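Local atomic coordinates of trehalose synthase regulatory protein (Candida albicans, PDB entry 5HUS), a protein that probably serves as a regulatory subunit of the trehalose synthase complex, its C-terminal domain having the HAD-type fold of trehalose-phosphatases. Residues Asn49-Leu63 and Val294-Ser306. Numbering follows the deposited sequence.
Sequences NVIDPSGLVRLLSDL and VRGINELLCILNS
L301 packs against L59 where helix 297-304, the last of the chain, lies beside helix 53-59 in this Rossmann-like HAD domain. Both helices lie in the layer beside the central sheet, their short axes 10.0 Å apart. The CB of L301 is directed toward segment 49-63, and the two methyls of this leucine divide the work. L301 CD1 meets L59 CD1 at 3.8 Å and lies tip to tip with I51 CD1, while L301 CD2 rests on L60 CD2; L56, L59 and L60 each cross L301 at about a right angle. L56 CD1 closes in on both methyls. Farther along, the CD1 of I297 packs on the CG2 of I51 (3.6 Å), in the weakly bonded strand 50-51, and the backbone N of I297 makes a weak bond to N49 OD1.

Past the apolar core, N305 reaches over the start of helix 61-65. Its CG stands anti to the backbone N, which carries the amide out over that turn, and N305 CB lies 3.1 Å from L59 O, a tight contact. The planes of the N305 amide and the D62 carboxylate are 17° apart, the two groups joined by a weak ND2 to OD2 bond. N305 OD1 accepts a weak bond from D62 N at 2.8 Å and a straighter one, 158° at hydrogen, from L63 N at 2.9 Å, which arrives 33° out of the carbonyl plane.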
loop_
_atom_site.group_PDB
_atom_site.type_symbol
_atom_site.label_atom_id
_atom_site.label_comp_id
_atom_site.label_asym_id
_atom_site.label_seq_id
_atom_site.Cartn_x
_atom_site.Cartn_y
_atom_site.Cartn_z
ATOM N N ASN A 49 10.495 9.040 -8.526
ATOM C CA ASN A 49 9.836 9.264 -7.242
ATOM C C ASN A 49 10.105 8.112 -6.289
ATOM O O ASN A 49 9.192 7.412 -5.853
ATOM C CB ASN A 49 8.334 9.457 -7.427
ATOM C CG ASN A 49 7.984 10.857 -7.878
ATOM O OD1 ASN A 49 8.548 11.837 -7.390
ATOM N ND2 ASN A 49 7.050 10.960 -8.815
ATOM N N VAL A 50 11.383 7.921 -5.990
ATOM C CA VAL A 50 11.836 6.879 -5.090
ATOM C C VAL A 50 12.668 7.549 -4.003
ATOM O O VAL A 50 13.313 8.563 -4.256
ATOM C CB VAL A 50 12.660 5.816 -5.847
ATOM C CG1 VAL A 50 13.092 4.701 -4.924
ATOM C CG2 VAL A 50 11.853 5.262 -7.010
ATOM N N ILE A 51 12.639 7.013 -2.788
ATOM C CA ILE A 51 13.446 7.587 -1.719
ATOM C C ILE A 51 13.969 6.499 -0.783
ATOM O O ILE A 51 13.395 5.417 -0.687
ATOM C CB ILE A 51 12.646 8.651 -0.917
ATOM C CG1 ILE A 51 13.594 9.558 -0.126
ATOM C CG2 ILE A 51 11.606 7.990 -0.019
ATOM C CD1 ILE A 51 13.030 10.923 0.184
ATOM N N ASP A 52 15.074 6.794 -0.107
ATOM C CA ASP A 52 15.685 5.873 0.835
ATOM C C ASP A 52 15.090 6.045 2.235
ATOM O O ASP A 52 14.510 7.087 2.544
ATOM C CB ASP A 52 17.203 6.091 0.864
ATOM C CG ASP A 52 17.574 7.506 1.246
ATOM O OD1 ASP A 52 17.146 8.447 0.542
ATOM O OD2 ASP A 52 18.277 7.678 2.261
ATOM N N PRO A 53 15.221 5.013 3.086
ATOM C CA PRO A 53 14.655 5.058 4.438
ATOM C C PRO A 53 15.121 6.256 5.264
ATOM O O PRO A 53 14.293 6.952 5.840
ATOM C CB PRO A 53 15.147 3.750 5.054
ATOM C CG PRO A 53 15.254 2.823 3.883
ATOM C CD PRO A 53 15.761 3.679 2.765
ATOM N N SER A 54 16.427 6.496 5.309
ATOM C CA SER A 54 16.967 7.602 6.095
ATOM C C SER A 54 16.475 8.953 5.582
ATOM O O SER A 54 16.214 9.857 6.368
ATOM C CB SER A 54 18.495 7.565 6.090
ATOM O OG SER A 54 18.998 7.613 4.767
ATOM N N GLY A 55 16.348 9.083 4.265
ATOM C CA GLY A 55 15.839 10.299 3.660
ATOM C C GLY A 55 14.392 10.564 4.032
ATOM O O GLY A 55 14.014 11.695 4.332
ATOM N N LEU A 56 13.585 9.510 4.012
ATOM C CA LEU A 56 12.179 9.590 4.391
ATOM C C LEU A 56 12.012 10.077 5.823
ATOM O O LEU A 56 11.212 10.970 6.094
ATOM C CB LEU A 56 11.509 8.220 4.226
ATOM C CG LEU A 56 10.070 8.111 4.726
ATOM C CD1 LEU A 56 9.171 9.052 3.935
ATOM C CD2 LEU A 56 9.574 6.672 4.639
ATOM N N VAL A 57 12.779 9.487 6.736
ATOM C CA VAL A 57 12.690 9.827 8.150
ATOM C C VAL A 57 13.178 11.251 8.388
ATOM O O VAL A 57 12.539 12.026 9.101
ATOM C CB VAL A 57 13.512 8.857 9.022
ATOM C CG1 VAL A 57 13.422 9.253 10.486
ATOM C CG2 VAL A 57 13.037 7.427 8.827
ATOM N N ARG A 58 14.315 11.586 7.785
ATOM C CA ARG A 58 14.879 12.929 7.901
ATOM C C ARG A 58 13.895 13.981 7.412
ATOM O O ARG A 58 13.627 14.965 8.105
ATOM C CB ARG A 58 16.191 13.032 7.116
ATOM C CG ARG A 58 16.775 14.439 7.048
ATOM C CD ARG A 58 18.157 14.461 6.387
ATOM N NE ARG A 58 18.118 14.106 4.969
ATOM C CZ ARG A 58 18.468 12.918 4.484
ATOM N NH1 ARG A 58 18.893 11.961 5.299
ATOM N NH2 ARG A 58 18.400 12.687 3.179
ATOM N N LEU A 59 13.341 13.760 6.226
ATOM C CA LEU A 59 12.446 14.740 5.619
ATOM C C LEU A 59 11.105 14.849 6.341
ATOM O O LEU A 59 10.356 15.794 6.107
ATOM C CB LEU A 59 12.220 14.411 4.144
ATOM C CG LEU A 59 13.393 14.739 3.215
ATOM C CD1 LEU A 59 13.059 14.352 1.785
ATOM C CD2 LEU A 59 13.759 16.216 3.303
ATOM N N LEU A 60 10.813 13.895 7.224
ATOM C CA LEU A 60 9.588 13.931 8.022
ATOM C C LEU A 60 9.880 13.962 9.521
ATOM O O LEU A 60 9.051 13.529 10.319
ATOM C CB LEU A 60 8.703 12.718 7.711
ATOM C CG LEU A 60 8.141 12.568 6.298
ATOM C CD1 LEU A 60 7.376 11.252 6.167
ATOM C CD2 LEU A 60 7.244 13.740 5.957
ATOM N N SER A 61 11.046 14.473 9.908
ATOM C CA SER A 61 11.468 14.398 11.307
ATOM C C SER A 61 10.549 15.190 12.238
ATOM O O SER A 61 10.257 14.752 13.351
ATOM C CB SER A 61 12.915 14.880 11.462
ATOM O OG SER A 61 13.110 16.143 10.855
ATOM N N ASP A 62 10.085 16.346 11.780
ATOM C CA ASP A 62 9.169 17.153 12.573
ATOM C C ASP A 62 7.796 16.490 12.650
ATOM O O ASP A 62 7.179 16.438 13.713
ATOM C CB ASP A 62 9.054 18.561 11.988
ATOM C CG ASP A 62 10.387 19.292 11.970
ATOM O OD1 ASP A 62 11.230 19.005 12.843
ATOM O OD2 ASP A 62 10.593 20.145 11.079
ATOM N N LEU A 63 7.331 15.973 11.518
ATOM C CA LEU A 63 6.020 15.335 11.445
ATOM C C LEU A 63 5.894 14.143 12.387
ATOM O O LEU A 63 4.883 13.991 13.071
ATOM C CB LEU A 63 5.724 14.885 10.014
ATOM C CG LEU A 63 4.429 14.088 9.845
ATOM C CD1 LEU A 63 3.232 14.936 10.264
ATOM C CD2 LEU A 63 4.283 13.595 8.414
ATOM N N VAL A 294 0.753 16.182 -6.287
ATOM C CA VAL A 294 2.096 16.742 -6.101
ATOM C C VAL A 294 3.020 16.225 -7.189
ATOM O O VAL A 294 2.894 15.084 -7.623
ATOM C CB VAL A 294 2.725 16.382 -4.736
ATOM C CG1 VAL A 294 2.527 17.498 -3.727
ATOM C CG2 VAL A 294 2.205 15.046 -4.229
ATOM N N ARG A 295 3.978 17.044 -7.611
ATOM C CA ARG A 295 4.809 16.666 -8.748
ATOM C C ARG A 295 6.113 15.974 -8.362
ATOM O O ARG A 295 6.831 15.479 -9.229
ATOM C CB ARG A 295 5.098 17.897 -9.608
ATOM C CG ARG A 295 3.828 18.488 -10.180
ATOM C CD ARG A 295 4.063 19.338 -11.412
ATOM N NE ARG A 295 2.823 19.484 -12.168
ATOM C CZ ARG A 295 2.545 18.818 -13.285
ATOM N NH1 ARG A 295 3.431 17.972 -13.795
ATOM N NH2 ARG A 295 1.385 19.006 -13.900
ATOM N N GLY A 296 6.412 15.918 -7.068
ATOM C CA GLY A 296 7.608 15.231 -6.607
ATOM C C GLY A 296 7.520 14.759 -5.170
ATOM O O GLY A 296 6.723 15.271 -4.386
ATOM N N ILE A 297 8.353 13.788 -4.812
ATOM C CA ILE A 297 8.333 13.245 -3.459
ATOM C C ILE A 297 8.903 14.234 -2.437
ATOM O O ILE A 297 8.425 14.309 -1.306
ATOM C CB ILE A 297 9.100 11.903 -3.384
ATOM C CG1 ILE A 297 9.040 11.324 -1.970
ATOM C CG2 ILE A 297 10.541 12.065 -3.850
ATOM C CD1 ILE A 297 9.137 9.818 -1.929
ATOM N N ASN A 298 9.918 15.002 -2.825
ATOM C CA ASN A 298 10.470 15.985 -1.905
ATOM C C ASN A 298 9.434 17.052 -1.568
ATOM O O ASN A 298 9.341 17.499 -0.427
ATOM C CB ASN A 298 11.737 16.627 -2.482
ATOM C CG ASN A 298 12.910 15.665 -2.513
ATOM O OD1 ASN A 298 12.741 14.473 -2.772
ATOM N ND2 ASN A 298 14.106 16.175 -2.239
ATOM N N GLU A 299 8.643 17.438 -2.563
ATOM C CA GLU A 299 7.607 18.433 -2.353
ATOM C C GLU A 299 6.531 17.892 -1.419
ATOM O O GLU A 299 6.057 18.599 -0.525
ATOM C CB GLU A 299 6.984 18.863 -3.681
ATOM C CG GLU A 299 5.995 20.012 -3.520
ATOM C CD GLU A 299 5.318 20.386 -4.817
ATOM O OE1 GLU A 299 5.386 19.588 -5.779
ATOM O OE2 GLU A 299 4.717 21.480 -4.875
ATOM N N LEU A 300 6.159 16.633 -1.631
ATOM C CA LEU A 300 5.181 15.972 -0.778
ATOM C C LEU A 300 5.644 15.962 0.674
ATOM O O LEU A 300 4.905 16.366 1.567
ATOM C CB LEU A 300 4.936 14.540 -1.256
ATOM C CG LEU A 300 4.060 13.661 -0.362
ATOM C CD1 LEU A 300 2.632 14.168 -0.349
ATOM C CD2 LEU A 300 4.113 12.207 -0.824
ATOM N N LEU A 301 6.871 15.502 0.903
ATOM C CA LEU A 301 7.375 15.348 2.264
ATOM C C LEU A 301 7.596 16.705 2.942
ATOM O O LEU A 301 7.394 16.845 4.148
ATOM C CB LEU A 301 8.666 14.522 2.268
ATOM C CG LEU A 301 8.521 13.093 1.735
ATOM C CD1 LEU A 301 9.827 12.313 1.836
ATOM C CD2 LEU A 301 7.402 12.362 2.461
ATOM N N CYS A 302 7.995 17.705 2.167
ATOM C CA CYS A 302 8.210 19.038 2.726
ATOM C C CYS A 302 6.903 19.642 3.233
ATOM O O CYS A 302 6.872 20.302 4.274
ATOM C CB CYS A 302 8.860 19.953 1.690
ATOM S SG CYS A 302 10.634 19.651 1.490
ATOM N N ILE A 303 5.819 19.393 2.508
ATOM C CA ILE A 303 4.504 19.843 2.943
ATOM C C ILE A 303 4.064 19.092 4.201
ATOM O O ILE A 303 3.609 19.703 5.167
ATOM C CB ILE A 303 3.450 19.659 1.836
ATOM C CG1 ILE A 303 3.728 20.622 0.679
ATOM C CG2 ILE A 303 2.051 19.892 2.391
ATOM C CD1 ILE A 303 2.919 20.335 -0.573
ATOM N N LEU A 304 4.218 17.769 4.196
ATOM C CA LEU A 304 3.820 16.958 5.346
ATOM C C LEU A 304 4.644 17.258 6.596
ATOM O O LEU A 304 4.203 16.998 7.713
ATOM C CB LEU A 304 3.929 15.464 5.021
ATOM C CG LEU A 304 3.056 14.912 3.900
ATOM C CD1 LEU A 304 3.349 13.421 3.737
ATOM C CD2 LEU A 304 1.582 15.147 4.182
ATOM N N ASN A 305 5.844 17.797 6.412
ATOM C CA ASN A 305 6.708 18.062 7.555
ATOM C C ASN A 305 6.567 19.498 8.049
ATOM O O ASN A 305 7.150 19.875 9.066
ATOM C CB ASN A 305 8.170 17.772 7.204
ATOM C CG ASN A 305 9.054 17.706 8.429
ATOM O OD1 ASN A 305 8.886 16.832 9.278
ATOM N ND2 ASN A 305 10.000 18.634 8.533
ATOM N N SER A 306 5.788 20.295 7.329
ATOM C CA SER A 306 5.614 21.705 7.686
ATOM C C SER A 306 4.761 21.865 8.940
ATOM O O SER A 306 4.731 22.938 9.548
ATOM C CB SER A 306 4.988 22.480 6.528
ATOM O OG SER A 306 3.630 22.123 6.347
#